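Local coordinates for protein ATP-dependent DNA ligase (Mycobacterium tuberculosis, PDB 6NHX) that joins breaks in double-stranded DNA at the expense of ATP, working with Ku in mycobacterial non-homologous end joining, at residues F3-M11 with L38-R49; A108-R117 with Y124-L134. The protein carries 1 engineered substitution. All blocks are in the same frame, centred on the assembly; numbering follows the deposited sequence.

In the fold
Both contacts lie on the antiparallel sheet of the ATP-dependent ligase domain that includes strands 35-42, 45-50, 74-82 and 105-114. Contact 1 lays the N-terminal segment over the edge hairpin, strands 35-42 and 45-50; contact 2 sets helix 124-136 against strand 105-114. Contact 1 is partly buried, Phe5 and leucines packed on the hairpin with a salt-bridge network toward solvent. Contact 2 is largely buried, its leucines set beside a two-bonded Asp110-Arg127 salt bridge, and through Phe109 it reaches ATP. The two meet where Phe3 packs on Tyr113 and where Leu8 and Leu38 touch Leu112.

Contact 1: residues F3-M11 with L38-R49; sequences FEFDNLAPM and LVEADHGAVRLR
Phe5, in a short 3-10 segment, lies across a beta-hairpin whose strands, 38-42 and 45-49, are joined by a type I' turn from Asp42 to Ala45. The tight part is a sandwich round its ring: Glu40 CB sits almost centrally over one face, 3.4 Å from the ring centroid, while Arg49 CD covers the opposite face, offset toward the rim. Both are CH-pi contacts. With CG anti to the backbone N, chi1 178° lays the ring against the strands, and CE1 meets Leu38 CB at 3.8 Å. Leu38 CD1 continues this apolar floor to Leu8 CB, 3.6 Å away, and to the ring of Pro10; Leu8 also touches Leu112 of strand 105-114.

The solvent side is held by charge. Arg47 NH2 forms a salt bridge with Asp6 OD1 at 2.9 Å on its syn side, the carboxylate and guanidinium planes nearly perpendicular. Arg47 NH1 bonds to Glu40 OE2 at 2.7 Å and only weakly to Asp6 OD1, so one arginine links two acids. A water bridges Asp6 OD1 and Arg49 NH1. Back on the packed side, Arg49, bent at chi3 (72°), gives two hydrogen bonds to one backbone oxygen: NE to Leu8 O at 2.9 Å in the carbonyl plane, and NH2 to Leu8 O at 3.1 Å from above that plane.

Contact 2: residues A108-R117 with Y124-L134; sequences AFDLLYLDGR and YQDRRKLLETL. With ATP (adenosine-5'-triphosphate), chain B.
Asp110 and Arg127 face each other almost in one plane, their carboxylate and guanidinium tilted by 26°, where helix 124-134 crosses strand 108-114 at 102°. The arginine grips side-on: NE bonds to Asp110 OD1 at 2.8 Å, nearly straight at 173°, and NH2 bonds to Asp110 OD2 at 2.8 Å on its syn lone pair. Asp110 OD1 also takes the Leu111 N-H on its anti lone pair, which ties the carboxylate to its own strand. Leu111 points toward the helix, crossing Leu130 at about a right angle with CD2 3.7 Å from Leu130 CB, while its CB meets Leu131 CB at 4.0 Å. Leu131 CD2 lies against the backbone between Phe109 and Asp110, where a classic beta bulge faces Asp78. Phe109 CG sits between the backbone N and the carbonyl carbon, turning the ring to the adenine of ATP, CE2 3.4 Å from ATP C6. Arg128 NH1 is joined to Ala108 O through a water, and its NH2 bonds to Pro143 O. Arg127 NH1 reaches Thr122 O and Ser172 O. Leu111 O, against Arg127 CD, is buried without a polar partner, whereas every Arg127 guanidinium nitrogen is bonded, consistent with a charged carboxylate in this buried pair.

Contact 1: residues F3-M11 with L38-R49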
# COMPACT_ATOMS: atom_id res chain seq x y z
N PHE A 3 26.81 2.08 -9.32
CA PHE A 3 25.42 1.66 -9.28
C PHE A 3 25.30 0.14 -9.32
O PHE A 3 25.93 -0.50 -10.15
CB PHE A 3 24.64 2.27 -10.44
CG PHE A 3 23.19 1.89 -10.47
CD1 PHE A 3 22.25 2.68 -9.83
CD2 PHE A 3 22.78 0.75 -11.11
CE1 PHE A 3 20.92 2.32 -9.85
CE2 PHE A 3 21.45 0.38 -11.12
CZ PHE A 3 20.52 1.18 -10.49
N GLU A 4 24.47 -0.42 -8.44
CA GLU A 4 24.31 -1.87 -8.36
C GLU A 4 22.89 -2.18 -7.92
O GLU A 4 22.52 -1.85 -6.79
CB GLU A 4 25.28 -2.46 -7.35
CG GLU A 4 26.68 -2.66 -7.86
CD GLU A 4 27.47 -3.59 -6.98
OE1 GLU A 4 28.67 -3.32 -6.75
OE2 GLU A 4 26.88 -4.59 -6.52
N PHE A 5 22.12 -2.83 -8.79
CA PHE A 5 20.74 -3.18 -8.47
C PHE A 5 20.65 -4.02 -7.20
O PHE A 5 19.73 -3.85 -6.39
CB PHE A 5 20.13 -3.93 -9.66
CG PHE A 5 18.71 -4.38 -9.43
CD1 PHE A 5 17.66 -3.47 -9.39
CD2 PHE A 5 18.42 -5.73 -9.24
CE1 PHE A 5 16.36 -3.89 -9.18
CE2 PHE A 5 17.12 -6.16 -9.03
CZ PHE A 5 16.09 -5.24 -9.00
N ASP A 6 21.61 -4.92 -6.99
CA ASP A 6 21.55 -5.87 -5.89
C ASP A 6 21.87 -5.25 -4.54
O ASP A 6 21.83 -5.97 -3.53
CB ASP A 6 22.46 -7.07 -6.16
CG ASP A 6 21.89 -7.99 -7.22
OD1 ASP A 6 20.66 -8.02 -7.39
OD2 ASP A 6 22.69 -8.69 -7.88
N ASN A 7 22.19 -3.96 -4.49
CA ASN A 7 22.33 -3.24 -3.23
C ASN A 7 21.22 -2.23 -3.00
O ASN A 7 21.24 -1.52 -1.99
CB ASN A 7 23.68 -2.51 -3.18
CG ASN A 7 24.84 -3.44 -2.91
OD1 ASN A 7 24.66 -4.66 -2.80
ND2 ASN A 7 26.04 -2.88 -2.80
N LEU A 8 20.23 -2.18 -3.89
CA LEU A 8 19.27 -1.09 -3.92
C LEU A 8 18.10 -1.35 -2.99
O LEU A 8 17.57 -2.46 -2.93
CB LEU A 8 18.72 -0.94 -5.34
CG LEU A 8 19.45 -0.04 -6.33
CD1 LEU A 8 18.55 0.17 -7.53
CD2 LEU A 8 19.81 1.28 -5.67
N ALA A 9 17.67 -0.30 -2.30
CA ALA A 9 16.45 -0.28 -1.50
C ALA A 9 15.65 0.97 -1.86
O ALA A 9 16.23 1.99 -2.24
CB ALA A 9 16.78 -0.25 -0.00
N PRO A 10 14.33 0.90 -1.77
CA PRO A 10 13.51 2.03 -2.22
C PRO A 10 13.64 3.25 -1.32
O PRO A 10 13.85 3.15 -0.10
CB PRO A 10 12.08 1.48 -2.16
CG PRO A 10 12.22 -0.01 -2.03
CD PRO A 10 13.52 -0.24 -1.33
N MET A 11 13.52 4.41 -1.95
CA MET A 11 13.37 5.68 -1.25
C MET A 11 11.96 5.75 -0.67
O MET A 11 11.00 5.21 -1.21
CB MET A 11 13.56 6.80 -2.28
CG MET A 11 13.56 8.20 -1.71
SD MET A 11 14.02 9.38 -2.99
CE MET A 11 13.81 10.93 -2.09
N LEU A 38 11.37 -2.80 -6.79
CA LEU A 38 12.42 -2.37 -7.70
C LEU A 38 12.55 -3.44 -8.77
O LEU A 38 12.58 -4.64 -8.46
CB LEU A 38 13.75 -2.17 -6.97
CG LEU A 38 13.74 -1.06 -5.90
CD1 LEU A 38 15.08 -1.00 -5.21
CD2 LEU A 38 13.38 0.30 -6.49
N VAL A 39 12.61 -3.02 -10.03
CA VAL A 39 12.54 -3.93 -11.17
C VAL A 39 13.77 -3.72 -12.04
O VAL A 39 14.01 -2.60 -12.52
CB VAL A 39 11.27 -3.69 -12.00
CG1 VAL A 39 11.26 -4.57 -13.27
CG2 VAL A 39 10.02 -3.91 -11.14
N GLU A 40 14.54 -4.78 -12.25
CA GLU A 40 15.66 -4.75 -13.17
C GLU A 40 15.26 -5.52 -14.42
O GLU A 40 14.93 -6.71 -14.34
CB GLU A 40 16.88 -5.42 -12.54
CG GLU A 40 18.10 -5.46 -13.43
CD GLU A 40 19.14 -6.39 -12.86
OE1 GLU A 40 20.15 -5.89 -12.35
OE2 GLU A 40 18.92 -7.62 -12.91
N ALA A 41 15.27 -4.85 -15.57
CA ALA A 41 15.03 -5.49 -16.85
C ALA A 41 16.31 -5.50 -17.67
O ALA A 41 16.89 -4.44 -17.91
CB ALA A 41 13.93 -4.73 -17.60
N ASP A 42 16.75 -6.69 -18.09
CA ASP A 42 17.96 -6.84 -18.89
C ASP A 42 17.78 -8.05 -19.79
O ASP A 42 17.37 -9.11 -19.31
CB ASP A 42 19.18 -7.06 -17.99
CG ASP A 42 20.49 -6.84 -18.71
OD1 ASP A 42 20.48 -6.33 -19.85
OD2 ASP A 42 21.55 -7.18 -18.14
N HIS A 43 18.08 -7.89 -21.08
CA HIS A 43 18.02 -8.99 -22.05
C HIS A 43 16.64 -9.66 -22.04
O HIS A 43 16.52 -10.88 -22.15
CB HIS A 43 19.14 -10.00 -21.83
CG HIS A 43 20.46 -9.56 -22.39
ND1 HIS A 43 21.29 -8.67 -21.73
CD2 HIS A 43 21.09 -9.86 -23.55
CE1 HIS A 43 22.37 -8.45 -22.46
NE2 HIS A 43 22.28 -9.17 -23.56
N GLY A 44 15.60 -8.84 -21.91
CA GLY A 44 14.24 -9.32 -21.86
C GLY A 44 13.85 -10.01 -20.57
O GLY A 44 12.68 -10.38 -20.42
N ALA A 45 14.78 -10.19 -19.64
CA ALA A 45 14.51 -10.86 -18.38
C ALA A 45 14.32 -9.84 -17.27
O ALA A 45 14.92 -8.76 -17.27
CB ALA A 45 15.65 -11.81 -18.01
N VAL A 46 13.49 -10.19 -16.30
CA VAL A 46 13.13 -9.30 -15.21
C VAL A 46 13.59 -9.92 -13.90
O VAL A 46 13.49 -11.13 -13.70
CB VAL A 46 11.61 -9.03 -15.19
CG1 VAL A 46 11.17 -8.51 -13.86
CG2 VAL A 46 11.24 -8.03 -16.27
N ARG A 47 14.11 -9.08 -13.00
CA ARG A 47 14.41 -9.45 -11.62
C ARG A 47 13.80 -8.42 -10.69
O ARG A 47 13.72 -7.23 -11.03
CB ARG A 47 15.91 -9.54 -11.38
CG ARG A 47 16.58 -10.57 -12.27
CD ARG A 47 18.08 -10.54 -12.15
NE ARG A 47 18.54 -10.83 -10.80
CZ ARG A 47 19.28 -10.01 -10.07
NH1 ARG A 47 19.64 -8.83 -10.57
NH2 ARG A 47 19.68 -10.35 -8.86
N LEU A 48 13.37 -8.87 -9.51
CA LEU A 48 12.55 -8.06 -8.62
C LEU A 48 13.14 -8.01 -7.22
O LEU A 48 13.61 -9.03 -6.69
CB LEU A 48 11.13 -8.62 -8.55
CG LEU A 48 10.41 -8.82 -9.88
CD1 LEU A 48 9.09 -9.54 -9.64
CD2 LEU A 48 10.17 -7.50 -10.59
N ARG A 49 13.07 -6.83 -6.60
CA ARG A 49 13.47 -6.66 -5.21
C ARG A 49 12.32 -6.02 -4.45
O ARG A 49 11.72 -5.05 -4.92
CB ARG A 49 14.71 -5.77 -5.10
CG ARG A 49 15.99 -6.48 -5.48
CD ARG A 49 17.16 -5.51 -5.58
NE ARG A 49 17.58 -5.04 -4.26
CZ ARG A 49 18.36 -5.74 -3.44
NH1 ARG A 49 18.82 -6.93 -3.81
NH2 ARG A 49 18.70 -5.24 -2.26
O HOH W 1 18.31 -8.57 -6.30

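Contact 2: residues A108-R117 with Y124-L134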
# COMPACT_ATOMS: atom_id res chain seq x y z
N ALA A 108 5.01 1.87 -12.83
CA ALA A 108 6.33 2.46 -12.61
C ALA A 108 6.20 3.95 -12.30
O ALA A 108 5.41 4.66 -12.94
CB ALA A 108 7.18 2.29 -13.86
N PHE A 109 7.00 4.42 -11.35
CA PHE A 109 7.05 5.84 -11.04
C PHE A 109 8.45 6.42 -10.90
O PHE A 109 8.59 7.63 -10.67
CB PHE A 109 6.16 6.23 -9.84
CG PHE A 109 6.32 5.37 -8.61
CD1 PHE A 109 7.53 5.32 -7.91
CD2 PHE A 109 5.22 4.66 -8.09
CE1 PHE A 109 7.67 4.54 -6.75
CE2 PHE A 109 5.36 3.88 -6.94
CZ PHE A 109 6.57 3.83 -6.27
N ASP A 110 9.49 5.61 -11.08
CA ASP A 110 10.83 6.17 -11.16
C ASP A 110 11.69 5.32 -12.08
O ASP A 110 11.38 4.15 -12.35
CB ASP A 110 11.49 6.39 -9.79
CG ASP A 110 12.21 7.72 -9.70
OD1 ASP A 110 12.81 8.13 -10.73
OD2 ASP A 110 12.17 8.36 -8.62
N LEU A 111 12.76 5.93 -12.56
CA LEU A 111 13.73 5.30 -13.44
C LEU A 111 15.09 5.57 -12.82
O LEU A 111 15.48 6.74 -12.67
CB LEU A 111 13.65 5.91 -14.84
CG LEU A 111 14.63 5.36 -15.88
CD1 LEU A 111 14.35 3.88 -16.18
CD2 LEU A 111 14.56 6.18 -17.15
N LEU A 112 15.78 4.52 -12.40
CA LEU A 112 17.04 4.67 -11.67
C LEU A 112 18.27 4.35 -12.50
O LEU A 112 19.38 4.71 -12.09
CB LEU A 112 17.04 3.77 -10.43
CG LEU A 112 15.81 3.88 -9.52
CD1 LEU A 112 16.01 3.07 -8.26
CD2 LEU A 112 15.49 5.35 -9.20
N TYR A 113 18.10 3.69 -13.64
CA TYR A 113 19.21 3.33 -14.50
C TYR A 113 18.62 3.09 -15.87
O TYR A 113 17.57 2.45 -16.00
CB TYR A 113 19.90 2.07 -13.98
CG TYR A 113 21.03 1.57 -14.84
CD1 TYR A 113 20.80 0.74 -15.94
CD2 TYR A 113 22.35 1.90 -14.55
CE1 TYR A 113 21.82 0.29 -16.71
CE2 TYR A 113 23.39 1.44 -15.32
CZ TYR A 113 23.12 0.64 -16.41
OH TYR A 113 24.12 0.15 -17.21
N LEU A 114 19.30 3.61 -16.89
CA LEU A 114 18.83 3.46 -18.27
C LEU A 114 20.04 3.31 -19.18
O LEU A 114 20.78 4.28 -19.39
CB LEU A 114 17.99 4.67 -18.67
CG LEU A 114 17.55 4.81 -20.13
CD1 LEU A 114 16.63 3.68 -20.47
CD2 LEU A 114 16.87 6.15 -20.35
N ASP A 115 20.24 2.10 -19.69
CA ASP A 115 21.14 1.84 -20.82
C ASP A 115 22.52 2.47 -20.62
O ASP A 115 23.06 3.16 -21.49
CB ASP A 115 20.52 2.29 -22.15
CG ASP A 115 19.25 1.53 -22.48
OD1 ASP A 115 18.28 2.15 -22.96
OD2 ASP A 115 19.20 0.32 -22.20
N GLY A 116 23.09 2.22 -19.44
CA GLY A 116 24.43 2.67 -19.13
C GLY A 116 24.49 3.95 -18.34
O GLY A 116 25.60 4.39 -17.99
N ARG A 117 23.35 4.57 -18.06
CA ARG A 117 23.31 5.81 -17.30
C ARG A 117 22.60 5.56 -15.98
O ARG A 117 21.39 5.33 -15.95
CB ARG A 117 22.61 6.93 -18.06
CG ARG A 117 23.45 7.49 -19.19
CD ARG A 117 22.71 7.42 -20.49
NE ARG A 117 21.53 8.27 -20.46
CZ ARG A 117 20.41 8.02 -21.13
NH1 ARG A 117 20.33 6.94 -21.89
NH2 ARG A 117 19.39 8.86 -21.05
N TYR A 124 14.59 14.60 -10.11
CA TYR A 124 13.34 13.89 -10.36
C TYR A 124 12.70 14.34 -11.67
O TYR A 124 12.23 13.51 -12.45
CB TYR A 124 12.38 14.14 -9.19
CG TYR A 124 10.97 13.65 -9.45
CD1 TYR A 124 10.58 12.36 -9.09
CD2 TYR A 124 10.04 14.47 -10.07
CE1 TYR A 124 9.30 11.91 -9.34
CE2 TYR A 124 8.75 14.02 -10.34
CZ TYR A 124 8.38 12.74 -9.96
OH TYR A 124 7.10 12.30 -10.23
N GLN A 125 12.66 15.65 -11.91
CA GLN A 125 11.98 16.16 -13.10
C GLN A 125 12.57 15.54 -14.36
O GLN A 125 11.84 15.21 -15.30
CB GLN A 125 12.11 17.68 -13.13
CG GLN A 125 11.54 18.34 -14.37
CD GLN A 125 11.20 19.80 -14.12
OE1 GLN A 125 10.44 20.11 -13.21
NE2 GLN A 125 11.78 20.69 -14.91
N ASP A 126 13.88 15.35 -14.37
CA ASP A 126 14.56 14.79 -15.54
C ASP A 126 14.42 13.27 -15.61
O ASP A 126 14.27 12.72 -16.70
CB ASP A 126 16.03 15.20 -15.54
CG ASP A 126 16.22 16.70 -15.54
OD1 ASP A 126 15.49 17.38 -16.28
OD2 ASP A 126 17.09 17.20 -14.80
N ARG A 127 14.49 12.58 -14.46
CA ARG A 127 14.23 11.15 -14.47
C ARG A 127 12.83 10.85 -15.01
O ARG A 127 12.63 9.89 -15.76
CB ARG A 127 14.38 10.55 -13.07
CG ARG A 127 15.71 10.82 -12.38
CD ARG A 127 15.94 9.86 -11.21
NE ARG A 127 14.85 9.90 -10.21
CZ ARG A 127 14.77 10.73 -9.17
NH1 ARG A 127 15.71 11.64 -8.97
NH2 ARG A 127 13.74 10.64 -8.35
N ARG A 128 11.85 11.69 -14.64
CA ARG A 128 10.48 11.48 -15.08
C ARG A 128 10.36 11.60 -16.59
O ARG A 128 9.69 10.79 -17.23
CB ARG A 128 9.56 12.50 -14.40
CG ARG A 128 9.14 12.13 -13.00
CD ARG A 128 8.26 10.88 -12.91
NE ARG A 128 7.08 10.92 -13.76
CZ ARG A 128 5.98 10.19 -13.56
NH1 ARG A 128 5.91 9.37 -12.52
NH2 ARG A 128 4.97 10.27 -14.41
N LYS A 129 11.00 12.62 -17.18
CA LYS A 129 10.93 12.78 -18.63
C LYS A 129 11.54 11.57 -19.33
O LYS A 129 11.01 11.09 -20.34
CB LYS A 129 11.60 14.08 -19.06
CG LYS A 129 10.86 15.32 -18.57
CD LYS A 129 10.28 16.14 -19.71
CE LYS A 129 9.35 17.23 -19.18
NZ LYS A 129 8.01 16.68 -18.81
N LEU A 130 12.64 11.05 -18.79
CA LEU A 130 13.24 9.85 -19.38
C LEU A 130 12.32 8.65 -19.24
O LEU A 130 12.19 7.84 -20.17
CB LEU A 130 14.57 9.54 -18.72
CG LEU A 130 15.71 10.52 -18.97
CD1 LEU A 130 16.91 10.09 -18.12
CD2 LEU A 130 16.08 10.55 -20.44
N LEU A 131 11.68 8.50 -18.08
CA LEU A 131 10.74 7.40 -17.87
C LEU A 131 9.55 7.50 -18.82
O LEU A 131 9.14 6.50 -19.42
CB LEU A 131 10.28 7.44 -16.42
CG LEU A 131 9.22 6.44 -15.98
CD1 LEU A 131 9.74 5.01 -16.15
CD2 LEU A 131 8.78 6.73 -14.55
N GLU A 132 9.01 8.71 -18.98
CA GLU A 132 7.86 8.90 -19.85
C GLU A 132 8.21 8.54 -21.28
O GLU A 132 7.43 7.87 -21.98
CB GLU A 132 7.38 10.35 -19.80
CG GLU A 132 6.87 10.84 -18.47
CD GLU A 132 6.61 12.33 -18.51
OE1 GLU A 132 5.87 12.83 -17.63
OE2 GLU A 132 7.13 13.02 -19.42
N THR A 133 9.40 8.97 -21.74
CA THR A 133 9.85 8.63 -23.09
C THR A 133 9.96 7.12 -23.26
O THR A 133 9.51 6.56 -24.27
CB THR A 133 11.20 9.29 -23.38
OG1 THR A 133 11.06 10.71 -23.33
CG2 THR A 133 11.73 8.89 -24.77
N LEU A 134 10.57 6.44 -22.29
CA LEU A 134 10.70 4.99 -22.34
C LEU A 134 9.33 4.32 -22.42
O LEU A 134 9.11 3.40 -23.21
CB LEU A 134 11.46 4.51 -21.11
CG LEU A 134 11.67 3.00 -21.01
CD1 LEU A 134 12.51 2.49 -22.18
CD2 LEU A 134 12.31 2.60 -19.68
PG ATP B . 5.84 3.22 4.50
O1G ATP B . 5.96 4.66 4.05
O2G ATP B . 6.82 2.80 5.58
O3G ATP B . 5.78 2.25 3.34
PB ATP B . 3.01 2.50 4.77
O1B ATP B . 2.01 2.61 5.90
O2B ATP B . 3.24 1.18 4.06
O3B ATP B . 4.41 3.11 5.28
PA ATP B . 1.52 4.66 3.55
O1A ATP B . 1.64 5.57 4.74
O2A ATP B . 0.27 3.91 3.17
O3A ATP B . 2.70 3.59 3.66
O5' ATP B . 2.17 5.41 2.27
C5' ATP B . 1.96 4.89 0.96
C4' ATP B . 2.96 3.77 0.63
O4' ATP B . 2.82 3.48 -0.76
C3' ATP B . 4.40 4.16 0.86
O3' ATP B . 5.16 2.97 1.05
C2' ATP B . 4.76 4.73 -0.49
O2' ATP B . 6.17 4.72 -0.73
C1' ATP B . 4.02 3.81 -1.45
N9 ATP B . 3.58 4.52 -2.67
C8 ATP B . 2.35 4.44 -3.24
N7 ATP B . 2.29 5.19 -4.38
C5 ATP B . 3.52 5.74 -4.53
C6 ATP B . 4.13 6.64 -5.49
N6 ATP B . 3.41 7.13 -6.51
N1 ATP B . 5.41 6.98 -5.31
C2 ATP B . 6.14 6.52 -4.29
N3 ATP B . 5.65 5.69 -3.35
C4 ATP B . 4.35 5.30 -3.42
O HOH W 2 4.11 7.11 -12.51